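CLIP-associating protein 2 (Mus musculus, PDB 3WOZ) contributes to microtubule dynamics through distinct TOG domains, helical HEAT-repeat modules of the kind that probably engage tubulin. Local coordinates at residues 130-135 and 174-179; 162-167 and 204-209. All coordinates share one frame; numbering follows the deposited sequence.

The contacts lie near opposite ends of helix 167-179: contact 1 (130-135 with 174-179) packs its last turn against the end of helix 121-133, and contact 2 (162-167 with 204-209) holds the loop leading into it against helix 204-212. Their centres are about 16 Å apart. Contact 1 is the more interior, three of its six touching residues buried and none exposed, its centre about 15 Å from that of the chain, against about 22 Å for contact 2, with two buried and one exposed. L196 of helix 186-202 packs on V176 and on F207. In contact 1 an arginine meets helix-end carbonyls beside a tryptophan; in contact 2 a glutamate accepts from a loop amide beside two phenylalanines.

Contact 1: 130-135 and 174-179; sequences RFTVDQ and SRVITW
The carbonyl oxygen of R175, the arginine that reaches across to the end of helix 121-133, is gripped by two donors of its own helix. T178 OG1 gives the shorter bond, 2.8 Å to R175 O, from 37° above the carbonyl plane, and W179 N supplies the ordinary helical one. This is packing between two helices of a HEAT-repeat TOG domain, where the last turns of helices 121-133 and 167-179 stand side by side.

R175 suits the place because its long chain can span from one helix to the next and end in a flat cation. Bent at chi3 (63°), the chain brings its guanidinium to the C-terminal turn of helix 121-133, which D134 leaves. T132 O sits over one face, 2.9 Å above the plane and offset toward the rim; at 3.0 Å from R175 NH2 it is close, but badly angled for a hydrogen bond. V133 O lies at the edge, near the plane, 3.2 Å from the same R175 NH2. A cation beside these carbonyls would probably be favoured by the negative end of the helix dipole. Further back along the chain, R175 CD lies 4.2 Å from V133 CG1.

T132 divides its branches by chemistry. Its OG1 turns back to L128 O in its own helix, while CG2, anti to the backbone N, meets the W179 ring at an oblique angle, 3.9 Å from both CH2 and CZ3. V176 flanks the same methyl more loosely. Helix 141-155 adds I147 against T132, L148 against V176 and K144 as a cation-pi partner of W179, so the broad indole serves several neighbours. R175 meets it twice: its carbonyl oxygen lies over one face, and its NH1 stands at the edge, 3.3 Å from W179 CZ2.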
loop_
_atom_site.group_PDB
_atom_site.type_symbol
_atom_site.label_atom_id
_atom_site.label_comp_id
_atom_site.label_asym_id
_atom_site.label_seq_id
_atom_site.Cartn_x
_atom_site.Cartn_y
_atom_site.Cartn_z
ATOM N N ARG A 130 8.302 -0.844 7.523
ATOM C CA ARG A 130 9.258 -1.752 6.880
ATOM C C ARG A 130 9.490 -1.419 5.402
ATOM O O ARG A 130 10.625 -1.472 4.926
ATOM C CB ARG A 130 8.818 -3.215 7.033
ATOM C CG ARG A 130 9.060 -3.801 8.426
ATOM C CD ARG A 130 8.617 -5.265 8.526
ATOM N NE ARG A 130 7.164 -5.416 8.428
ATOM C CZ ARG A 130 6.318 -5.302 9.451
ATOM N NH1 ARG A 130 6.766 -5.036 10.673
ATOM N NH2 ARG A 130 5.014 -5.452 9.249
ATOM N N PHE A 131 8.421 -1.067 4.686
ATOM C CA PHE A 131 8.523 -0.735 3.263
ATOM C C PHE A 131 9.345 0.534 3.021
ATOM O O PHE A 131 10.110 0.605 2.061
ATOM C CB PHE A 131 7.131 -0.608 2.633
ATOM C CG PHE A 131 7.134 -0.608 1.124
ATOM C CD1 PHE A 131 7.835 -1.577 0.410
ATOM C CD2 PHE A 131 6.402 0.342 0.417
ATOM C CE1 PHE A 131 7.826 -1.587 -0.982
ATOM C CE2 PHE A 131 6.383 0.338 -0.976
ATOM C CZ PHE A 131 7.100 -0.626 -1.677
ATOM N N THR A 132 9.184 1.518 3.901
ATOM C CA THR A 132 9.933 2.772 3.832
ATOM C C THR A 132 11.447 2.532 3.915
ATOM O O THR A 132 12.219 3.157 3.187
ATOM C CB THR A 132 9.477 3.749 4.939
ATOM O OG1 THR A 132 8.086 4.050 4.762
ATOM C CG2 THR A 132 10.278 5.052 4.903
ATOM N N VAL A 133 11.856 1.611 4.786
ATOM C CA VAL A 133 13.274 1.296 4.970
ATOM C C VAL A 133 13.768 0.179 4.043
ATOM O O VAL A 133 14.979 0.004 3.881
ATOM C CB VAL A 133 13.614 0.942 6.451
ATOM C CG1 VAL A 133 12.950 1.920 7.402
ATOM C CG2 VAL A 133 13.211 -0.492 6.791
ATOM N N ASP A 134 12.832 -0.555 3.434
ATOM C CA ASP A 134 13.148 -1.766 2.666
ATOM C C ASP A 134 14.418 -1.609 1.832
ATOM O O ASP A 134 14.503 -0.740 0.956
ATOM C CB ASP A 134 11.962 -2.192 1.792
ATOM C CG ASP A 134 11.946 -3.690 1.510
ATOM O OD1 ASP A 134 12.974 -4.231 1.035
ATOM O OD2 ASP A 134 10.895 -4.326 1.750
ATOM N N GLN A 135 15.398 -2.459 2.135
ATOM C CA GLN A 135 16.755 -2.351 1.596
ATOM C C GLN A 135 16.948 -3.149 0.302
ATOM O O GLN A 135 17.938 -2.955 -0.410
ATOM C CB GLN A 135 17.765 -2.813 2.655
ATOM C CG GLN A 135 19.173 -2.235 2.499
ATOM C CD GLN A 135 19.324 -0.870 3.144
ATOM O OE1 GLN A 135 19.012 -0.686 4.323
ATOM N NE2 GLN A 135 19.819 0.096 2.374
ATOM N N SER A 174 13.467 8.525 10.459
ATOM C CA SER A 174 14.775 9.068 10.065
ATOM C C SER A 174 14.852 9.332 8.565
ATOM O O SER A 174 15.256 10.412 8.139
ATOM C CB SER A 174 15.904 8.112 10.462
ATOM O OG SER A 174 15.929 7.896 11.857
ATOM N N ARG A 175 14.467 8.331 7.777
ATOM C CA ARG A 175 14.448 8.440 6.319
ATOM C C ARG A 175 13.530 9.562 5.846
ATOM O O ARG A 175 13.886 10.311 4.933
ATOM C CB ARG A 175 14.034 7.115 5.680
ATOM C CG ARG A 175 15.071 6.015 5.834
ATOM C CD ARG A 175 14.776 4.828 4.926
ATOM N NE ARG A 175 14.835 5.178 3.506
ATOM C CZ ARG A 175 15.049 4.306 2.523
ATOM N NH1 ARG A 175 15.082 4.720 1.262
ATOM N NH2 ARG A 175 15.235 3.020 2.795
ATOM N N VAL A 176 12.368 9.680 6.491
ATOM C CA VAL A 176 11.374 10.697 6.154
ATOM C C VAL A 176 11.916 12.110 6.398
ATOM O O VAL A 176 11.717 13.001 5.565
ATOM C CB VAL A 176 10.024 10.465 6.905
ATOM C CG1 VAL A 176 9.010 11.545 6.568
ATOM C CG2 VAL A 176 9.446 9.099 6.563
ATOM N N ILE A 177 12.607 12.299 7.529
ATOM C CA ILE A 177 13.224 13.586 7.893
ATOM C C ILE A 177 14.063 14.155 6.746
ATOM O O ILE A 177 13.919 15.326 6.381
ATOM C CB ILE A 177 14.146 13.480 9.158
ATOM C CG1 ILE A 177 13.484 12.688 10.298
ATOM C CG2 ILE A 177 14.610 14.874 9.624
ATOM C CD1 ILE A 177 12.434 13.442 11.112
ATOM N N THR A 178 14.935 13.319 6.188
ATOM C CA THR A 178 15.840 13.737 5.117
ATOM C C THR A 178 15.100 13.965 3.803
ATOM O O THR A 178 15.412 14.906 3.068
ATOM C CB THR A 178 16.993 12.736 4.912
ATOM O OG1 THR A 178 16.467 11.407 4.825
ATOM C CG2 THR A 178 17.973 12.812 6.077
ATOM N N TRP A 179 14.113 13.112 3.523
ATOM C CA TRP A 179 13.252 13.268 2.350
ATOM C C TRP A 179 12.494 14.600 2.385
ATOM O O TRP A 179 11.968 15.055 1.367
ATOM C CB TRP A 179 12.264 12.097 2.233
ATOM C CG TRP A 179 12.896 10.753 1.938
ATOM C CD1 TRP A 179 14.200 10.510 1.606
ATOM C CD2 TRP A 179 12.235 9.478 1.916
ATOM N NE1 TRP A 179 14.394 9.165 1.394
ATOM C CE2 TRP A 179 13.206 8.509 1.578
ATOM C CE3 TRP A 179 10.917 9.060 2.152
ATOM C CZ2 TRP A 179 12.903 7.147 1.472
ATOM C CZ3 TRP A 179 10.616 7.702 2.050
ATOM C CH2 TRP A 179 11.608 6.764 1.711
#

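Contact 2: 162-167 and 204-209; sequences DFTNSS and TPEFTM
F163 starts the packing of the loop before helix 167-179 against helix 204-212, at one end of the TOG domain's helical array. With CG anti to the backbone N (chi1 171°), its ring reaches F207, where CZ comes 3.6 Å from F207 CD2, at the edge of that ring and near its plane. L199 of helix 186-202 touches both phenylalanines, so large apolar rings suit these buried places. The backbone of F163 takes part too, its O lying 3.5 Å from E206 CG.

At T164 the main chain passes the carboxylate, with CA 3.5 Å from E206 OE1. N165, the centre of an inverse gamma turn, then offers its backbone N-H in an almost straight bond, 2.7 Å from N to E206 OE1 at 176°, using the anti lone pair of that oxygen. Bent at chi2 (79°), the glutamate is long enough to bring OE1 there. An asparagine suits the turn because its side-chain amide can give OD1 to R170 NH1 while ND2 faces the carbonyl O of selenomethionine M209, 3.4 Å away.

Replacing E206 by an alanine would probably leave the backbone N-H of N165 without its carboxylate acceptor and the turn less firmly held. R161 NH1 makes a long, weak ion pair with OE2. The carboxylate thus holds the loop backbone at N165 through one straight bond, whereas the buried phenylalanines pack against each other and L199.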
loop_
_atom_site.group_PDB
_atom_site.type_symbol
_atom_site.label_atom_id
_atom_site.label_comp_id
_atom_site.label_asym_id
_atom_site.label_seq_id
_atom_site.Cartn_x
_atom_site.Cartn_y
_atom_site.Cartn_z
ATOM N N ASP A 162 -1.285 3.023 17.869
ATOM C CA ASP A 162 -0.855 2.289 16.681
ATOM C C ASP A 162 0.546 2.752 16.277
ATOM O O ASP A 162 1.225 2.095 15.488
ATOM C CB ASP A 162 -1.837 2.493 15.523
ATOM C CG ASP A 162 -3.189 1.844 15.766
ATOM O OD1 ASP A 162 -4.186 2.346 15.207
ATOM O OD2 ASP A 162 -3.264 0.835 16.500
ATOM N N PHE A 163 0.963 3.890 16.829
ATOM C CA PHE A 163 2.272 4.467 16.555
ATOM C C PHE A 163 3.157 4.426 17.804
ATOM O O PHE A 163 2.886 5.114 18.791
ATOM C CB PHE A 163 2.120 5.897 16.034
ATOM C CG PHE A 163 3.418 6.651 15.921
ATOM C CD1 PHE A 163 3.705 7.696 16.792
ATOM C CD2 PHE A 163 4.352 6.318 14.946
ATOM C CE1 PHE A 163 4.906 8.402 16.691
ATOM C CE2 PHE A 163 5.556 7.018 14.841
ATOM C CZ PHE A 163 5.833 8.058 15.717
ATOM N N THR A 164 4.214 3.615 17.747
ATOM C CA THR A 164 5.119 3.433 18.883
ATOM C C THR A 164 6.579 3.717 18.526
ATOM O O THR A 164 7.006 3.522 17.381
ATOM C CB THR A 164 5.022 2.008 19.485
ATOM O OG1 THR A 164 5.208 1.032 18.455
ATOM C CG2 THR A 164 3.671 1.783 20.150
ATOM N N ASN A 165 7.334 4.178 19.521
ATOM C CA ASN A 165 8.765 4.420 19.382
ATOM C C ASN A 165 9.549 3.111 19.450
ATOM O O ASN A 165 10.042 2.717 20.510
ATOM C CB ASN A 165 9.255 5.419 20.443
ATOM C CG ASN A 165 10.723 5.794 20.273
ATOM O OD1 ASN A 165 11.294 5.653 19.194
ATOM N ND2 ASN A 165 11.336 6.277 21.348
ATOM N N SER A 166 9.635 2.437 18.308
ATOM C CA SER A 166 10.417 1.215 18.169
ATOM C C SER A 166 11.635 1.491 17.290
ATOM O O SER A 166 11.837 2.623 16.847
ATOM C CB SER A 166 9.558 0.103 17.569
ATOM O OG SER A 166 8.963 0.519 16.353
ATOM N N SER A 167 12.443 0.462 17.044
ATOM C CA SER A 167 13.622 0.591 16.187
ATOM C C SER A 167 13.246 0.784 14.714
ATOM O O SER A 167 13.806 1.649 14.037
ATOM C CB SER A 167 14.552 -0.612 16.361
ATOM O OG SER A 167 13.889 -1.830 16.061
ATOM N N THR A 204 1.826 12.848 20.158
ATOM C CA THR A 204 2.879 13.798 20.516
ATOM C C THR A 204 3.956 13.196 21.440
ATOM O O THR A 204 5.127 13.162 21.055
ATOM C CB THR A 204 2.292 15.115 21.096
ATOM O OG1 THR A 204 1.327 15.655 20.182
ATOM C CG2 THR A 204 3.388 16.146 21.335
ATOM N N PRO A 205 3.569 12.702 22.640
ATOM C CA PRO A 205 4.582 12.183 23.567
ATOM C C PRO A 205 5.464 11.085 22.970
ATOM O O PRO A 205 6.686 11.143 23.111
ATOM C CB PRO A 205 3.746 11.637 24.730
ATOM C CG PRO A 205 2.512 12.453 24.707
ATOM C CD PRO A 205 2.223 12.653 23.245
ATOM N N GLU A 206 4.854 10.116 22.290
ATOM C CA GLU A 206 5.602 9.017 21.678
ATOM C C GLU A 206 6.491 9.490 20.526
ATOM O O GLU A 206 7.532 8.889 20.256
ATOM C CB GLU A 206 4.652 7.908 21.211
ATOM C CG GLU A 206 5.323 6.571 20.903
ATOM C CD GLU A 206 5.647 5.737 22.144
ATOM O OE1 GLU A 206 6.260 4.662 21.982
ATOM O OE2 GLU A 206 5.290 6.140 23.273
ATOM N N PHE A 207 6.080 10.567 19.856
ATOM C CA PHE A 207 6.886 11.160 18.789
ATOM C C PHE A 207 8.036 11.993 19.349
ATOM O O PHE A 207 9.104 12.068 18.740
ATOM C CB PHE A 207 6.034 12.016 17.847
ATOM C CG PHE A 207 6.731 12.370 16.561
ATOM C CD1 PHE A 207 7.457 13.551 16.447
ATOM C CD2 PHE A 207 6.671 11.515 15.467
ATOM C CE1 PHE A 207 8.107 13.875 15.264
ATOM C CE2 PHE A 207 7.320 11.831 14.279
ATOM C CZ PHE A 207 8.039 13.013 14.178
ATOM N N THR A 208 7.805 12.628 20.498
ATOM C CA THR A 208 8.845 13.390 21.190
ATOM C C THR A 208 9.961 12.449 21.655
ATOM O O THR A 208 11.145 12.775 21.550
ATOM C CB THR A 208 8.268 14.185 22.384
ATOM O OG1 THR A 208 7.055 14.837 21.984
ATOM C CG2 THR A 208 9.260 15.242 22.873
HETATM N N MSE A 209 9.562 11.274 22.144
HETATM C CA MSE A 209 10.480 10.224 22.573
HETATM C C MSE A 209 11.297 9.710 21.383
HETATM O O MSE A 209 12.503 9.476 21.499
HETATM C CB MSE A 209 9.686 9.079 23.205
HETATM C CG MSE A 209 10.261 8.535 24.504
HETATM SE SE MSE A 209 9.013 7.312 25.389
HETATM C CE MSE A 209 9.293 5.737 24.274
#